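Local coordinates for putative uncharacterized protein (Campylobacter jejuni, PDB 5TPU) that is of unknown function but belongs to the WxcM-like C-terminal family of the cupin clan, folds as a beta barrel and carries bound thymidine-5'-diphosphate, at residues I65-D77 / C85-M99. The protein carries 3 engineered substitutions. Residues are numbered along the deposited sequence; the frame is centred on the assembly and turned at random. Where two conformers were deposited one is given.
Sequences IMMSGSCDIILND and CLNRPDIGLYIGKNM
Ile65 lies beside the 88-91 turn and the start of strand 91-95. Its CG2 branch, anti to the backbone N, reaches Pro89 O at 3.4 Å, and its CG1 branch lies by Gly92 CA. Pro89 O accepts a hydrogen bond from the Tyr42 hydroxyl of the second subunit, so this corner lies at the dimer interface. At Met66 the backbone N gives its hydrogen to a water 2.9 Å from it. The same water donates to Arg88 O and Ile91 O, so it bridges the two segments at the type I turn 88-91. Within that turn, Arg88 grips Asp90 side-on through NE and NH1, one nitrogen to each carboxylate oxygen. The side chain of Met66 sets out toward 85-99, with CG 3.9 Å from Leu86 CB, and then its bent chain turns its end elsewhere.

The chain turns a corner at Met67 and, after a short loop, joins the second sheet of the cupin-type double-stranded beta-helix at Cys71; the contact spans both sheets. Ser70 CB packs on Asn87 CB. Cys71 and Leu86 form an antiparallel hydrogen-bonded pair: Cys71 N to Leu86 O is 3.0 Å, and Leu86 N to Cys71 O is 2.9 Å. Asp72 OD1 comes near Cys85 CB, while its OD2 is bonded to Asn105.

Ile73 points toward 85-99, into the packed interior between the sheets. Its CD1 packs on Leu86 CD1 at 3.5 Å and meets Leu93 CD2 tip to tip. The Leu75 and Ile95 side chains cross at a slant, with Leu75 CD2 3.8 Å from Ile95 CD1. At the far end the bent Met99 side chain brings CE to Leu75 CB and SD to Asp77 CB.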
# COMPACT_ATOMS: atom_id res chain seq x y z
N ILE A 65 6.72 4.27 0.22
CA ILE A 65 7.50 3.05 -0.06
C ILE A 65 7.57 2.85 -1.57
O ILE A 65 6.56 2.84 -2.25
CB ILE A 65 6.80 1.86 0.61
CG1 ILE A 65 6.80 2.01 2.13
CG2 ILE A 65 7.43 0.53 0.23
CD1 ILE A 65 5.66 1.28 2.81
N MET A 66 8.78 2.74 -2.11
CA MET A 66 8.98 2.41 -3.50
C MET A 66 8.76 0.90 -3.65
O MET A 66 9.65 0.11 -3.37
CB MET A 66 10.42 2.78 -3.92
CG MET A 66 10.56 3.68 -5.11
SD MET A 66 9.28 4.91 -5.35
CE MET A 66 9.03 4.68 -7.10
N MET A 67 7.56 0.53 -4.06
CA MET A 67 7.20 -0.84 -4.34
C MET A 67 7.94 -1.44 -5.52
O MET A 67 8.16 -2.65 -5.56
CB MET A 67 5.70 -0.95 -4.63
CG MET A 67 4.84 -0.79 -3.41
SD MET A 67 4.90 -2.21 -2.32
CE MET A 67 5.14 -3.61 -3.40
N SER A 68 8.27 -0.62 -6.50
CA SER A 68 9.16 -1.07 -7.55
C SER A 68 9.84 0.10 -8.18
O SER A 68 9.28 1.20 -8.20
CB SER A 68 8.42 -1.89 -8.60
OG SER A 68 7.50 -1.09 -9.27
N GLY A 69 11.08 -0.14 -8.61
CA GLY A 69 11.87 0.88 -9.22
C GLY A 69 12.37 1.96 -8.28
O GLY A 69 12.52 1.74 -7.10
N SER A 70 12.57 3.15 -8.81
CA SER A 70 13.19 4.17 -8.04
C SER A 70 12.71 5.56 -8.37
O SER A 70 12.11 5.84 -9.40
CB SER A 70 14.71 4.09 -8.11
OG SER A 70 15.13 4.54 -9.36
N CYS A 71 12.99 6.44 -7.42
CA CYS A 71 12.79 7.88 -7.59
C CYS A 71 13.63 8.66 -6.59
O CYS A 71 14.18 8.09 -5.67
CB CYS A 71 11.32 8.30 -7.46
SG CYS A 71 10.76 8.33 -5.76
N ASP A 72 13.72 9.97 -6.81
CA ASP A 72 14.29 10.95 -5.91
C ASP A 72 13.18 11.82 -5.38
O ASP A 72 12.28 12.23 -6.14
CB ASP A 72 15.31 11.84 -6.66
CG ASP A 72 16.46 11.07 -7.18
OD1 ASP A 72 16.84 10.07 -6.52
OD2 ASP A 72 16.96 11.42 -8.25
N ILE A 73 13.26 12.07 -4.08
CA ILE A 73 12.40 12.99 -3.36
C ILE A 73 13.31 14.05 -2.81
O ILE A 73 14.23 13.75 -2.04
CB ILE A 73 11.71 12.41 -2.10
CG1 ILE A 73 11.63 10.89 -2.14
CG2 ILE A 73 10.39 13.15 -1.84
CD1 ILE A 73 10.25 10.27 -2.03
N ILE A 74 13.05 15.28 -3.22
CA ILE A 74 13.66 16.41 -2.58
C ILE A 74 12.73 16.92 -1.48
O ILE A 74 11.59 17.30 -1.72
CB ILE A 74 13.96 17.48 -3.61
CG1 ILE A 74 14.75 16.85 -4.74
CG2 ILE A 74 14.71 18.64 -2.96
CD1 ILE A 74 15.44 17.86 -5.63
N LEU A 75 13.20 16.84 -0.26
CA LEU A 75 12.46 17.35 0.88
C LEU A 75 13.00 18.73 1.25
O LEU A 75 14.20 19.00 1.07
CB LEU A 75 12.61 16.42 2.06
CG LEU A 75 12.08 14.99 1.97
CD1 LEU A 75 12.57 14.20 3.18
CD2 LEU A 75 10.57 14.99 1.98
N ASN A 76 12.11 19.58 1.78
CA ASN A 76 12.44 20.95 2.17
C ASN A 76 11.64 21.38 3.41
O ASN A 76 10.39 21.30 3.43
CB ASN A 76 12.19 21.89 1.00
CG ASN A 76 12.73 23.28 1.25
OD1 ASN A 76 12.45 23.90 2.26
ND2 ASN A 76 13.58 23.73 0.35
N ASP A 77 12.34 21.76 4.48
CA ASP A 77 11.61 22.10 5.70
C ASP A 77 11.46 23.59 5.89
O ASP A 77 10.93 24.01 6.90
CB ASP A 77 12.20 21.45 6.93
CG ASP A 77 13.55 21.98 7.30
OD1 ASP A 77 14.03 21.49 8.33
OD2 ASP A 77 14.14 22.81 6.56
N CYS A 85 16.93 9.18 -2.42
CA CYS A 85 16.60 8.15 -3.39
C CYS A 85 15.88 7.02 -2.69
O CYS A 85 16.42 6.39 -1.77
CB CYS A 85 17.86 7.59 -4.06
SG CYS A 85 17.41 6.37 -5.34
N LEU A 86 14.67 6.74 -3.15
CA LEU A 86 13.96 5.53 -2.73
C LEU A 86 14.10 4.48 -3.85
O LEU A 86 13.86 4.77 -5.03
CB LEU A 86 12.50 5.84 -2.54
CG LEU A 86 12.08 6.91 -1.54
CD1 LEU A 86 10.56 6.82 -1.34
CD2 LEU A 86 12.79 6.71 -0.22
N ASN A 87 14.56 3.30 -3.50
CA ASN A 87 14.87 2.30 -4.54
C ASN A 87 14.68 0.87 -4.13
O ASN A 87 15.11 -0.07 -4.82
CB ASN A 87 16.24 2.58 -5.17
CG ASN A 87 17.41 2.42 -4.21
OD1 ASN A 87 18.59 2.64 -4.60
ND2 ASN A 87 17.14 2.06 -3.00
N ARG A 88 14.00 0.70 -3.01
CA ARG A 88 13.71 -0.61 -2.52
C ARG A 88 12.43 -0.69 -1.70
O ARG A 88 12.08 0.26 -1.00
CB ARG A 88 14.95 -1.15 -1.76
CG ARG A 88 15.53 -0.27 -0.67
CD ARG A 88 16.87 -0.82 -0.19
NE ARG A 88 16.66 -2.22 0.19
CZ ARG A 88 17.46 -3.23 -0.08
NH1 ARG A 88 17.10 -4.44 0.27
NH2 ARG A 88 18.62 -3.02 -0.70
N PRO A 89 11.74 -1.85 -1.73
CA PRO A 89 10.43 -1.89 -1.09
C PRO A 89 10.43 -2.13 0.39
O PRO A 89 9.38 -2.19 1.00
CB PRO A 89 9.72 -3.05 -1.79
CG PRO A 89 10.79 -3.89 -2.33
CD PRO A 89 12.02 -3.07 -2.49
N ASP A 90 11.60 -2.30 0.98
CA ASP A 90 11.68 -2.51 2.40
C ASP A 90 12.19 -1.27 3.10
O ASP A 90 12.57 -1.36 4.25
CB ASP A 90 12.58 -3.71 2.74
CG ASP A 90 13.98 -3.59 2.13
OD1 ASP A 90 14.68 -4.61 2.13
OD2 ASP A 90 14.35 -2.53 1.58
N ILE A 91 12.17 -0.14 2.41
CA ILE A 91 12.45 1.14 3.01
C ILE A 91 11.26 2.06 2.84
O ILE A 91 10.64 2.13 1.77
CB ILE A 91 13.71 1.79 2.45
CG1 ILE A 91 14.92 0.99 2.95
CG2 ILE A 91 13.85 3.24 2.94
CD1 ILE A 91 16.24 1.50 2.43
N GLY A 92 10.93 2.73 3.93
CA GLY A 92 9.79 3.64 3.99
C GLY A 92 10.34 5.00 4.32
O GLY A 92 11.25 5.10 5.11
N LEU A 93 9.83 6.04 3.70
CA LEU A 93 10.22 7.41 4.05
C LEU A 93 9.06 8.10 4.75
O LEU A 93 8.00 8.28 4.19
CB LEU A 93 10.66 8.19 2.81
CG LEU A 93 10.86 9.71 3.01
CD1 LEU A 93 11.95 9.95 4.02
CD2 LEU A 93 11.17 10.41 1.72
N TYR A 94 9.25 8.39 6.02
CA TYR A 94 8.28 9.13 6.77
C TYR A 94 8.44 10.57 6.39
O TYR A 94 9.55 11.08 6.47
CB TYR A 94 8.46 8.95 8.27
CG TYR A 94 7.60 9.90 9.08
CD1 TYR A 94 6.25 9.73 9.15
CD2 TYR A 94 8.17 10.96 9.77
CE1 TYR A 94 5.46 10.57 9.87
CE2 TYR A 94 7.39 11.82 10.52
CZ TYR A 94 6.03 11.61 10.56
OH TYR A 94 5.23 12.48 11.27
N ILE A 95 7.36 11.20 5.93
CA ILE A 95 7.30 12.63 5.77
C ILE A 95 6.22 13.19 6.65
O ILE A 95 5.04 12.93 6.44
CB ILE A 95 6.99 13.06 4.34
CG1 ILE A 95 7.98 12.44 3.35
CG2 ILE A 95 7.05 14.59 4.24
CD1 ILE A 95 7.58 12.69 1.91
N GLY A 96 6.64 13.99 7.62
CA GLY A 96 5.76 14.53 8.63
C GLY A 96 5.19 15.89 8.25
O GLY A 96 5.16 16.29 7.07
N LYS A 97 4.75 16.61 9.28
CA LYS A 97 4.04 17.88 9.12
C LYS A 97 4.97 18.96 8.61
O LYS A 97 6.19 18.86 8.74
CB LYS A 97 3.41 18.29 10.44
CG LYS A 97 2.29 17.34 10.85
CD LYS A 97 1.71 17.64 12.23
CE LYS A 97 0.96 16.43 12.78
NZ LYS A 97 0.22 16.76 14.03
N ASN A 98 4.38 19.93 7.93
CA ASN A 98 5.04 21.12 7.41
C ASN A 98 6.22 20.87 6.51
O ASN A 98 7.26 21.48 6.68
CB ASN A 98 5.40 22.05 8.57
CG ASN A 98 4.16 22.56 9.27
OD1 ASN A 98 3.82 22.12 10.39
ND2 ASN A 98 3.43 23.42 8.58
N MET A 99 6.04 20.00 5.51
CA MET A 99 7.11 19.68 4.57
C MET A 99 6.78 19.92 3.10
O MET A 99 5.71 19.59 2.59
CB MET A 99 7.48 18.24 4.76
CG MET A 99 8.06 17.90 6.12
SD MET A 99 9.67 18.68 6.36
CE MET A 99 10.73 17.99 5.11
O HOH W 1 11.28 2.78 -0.66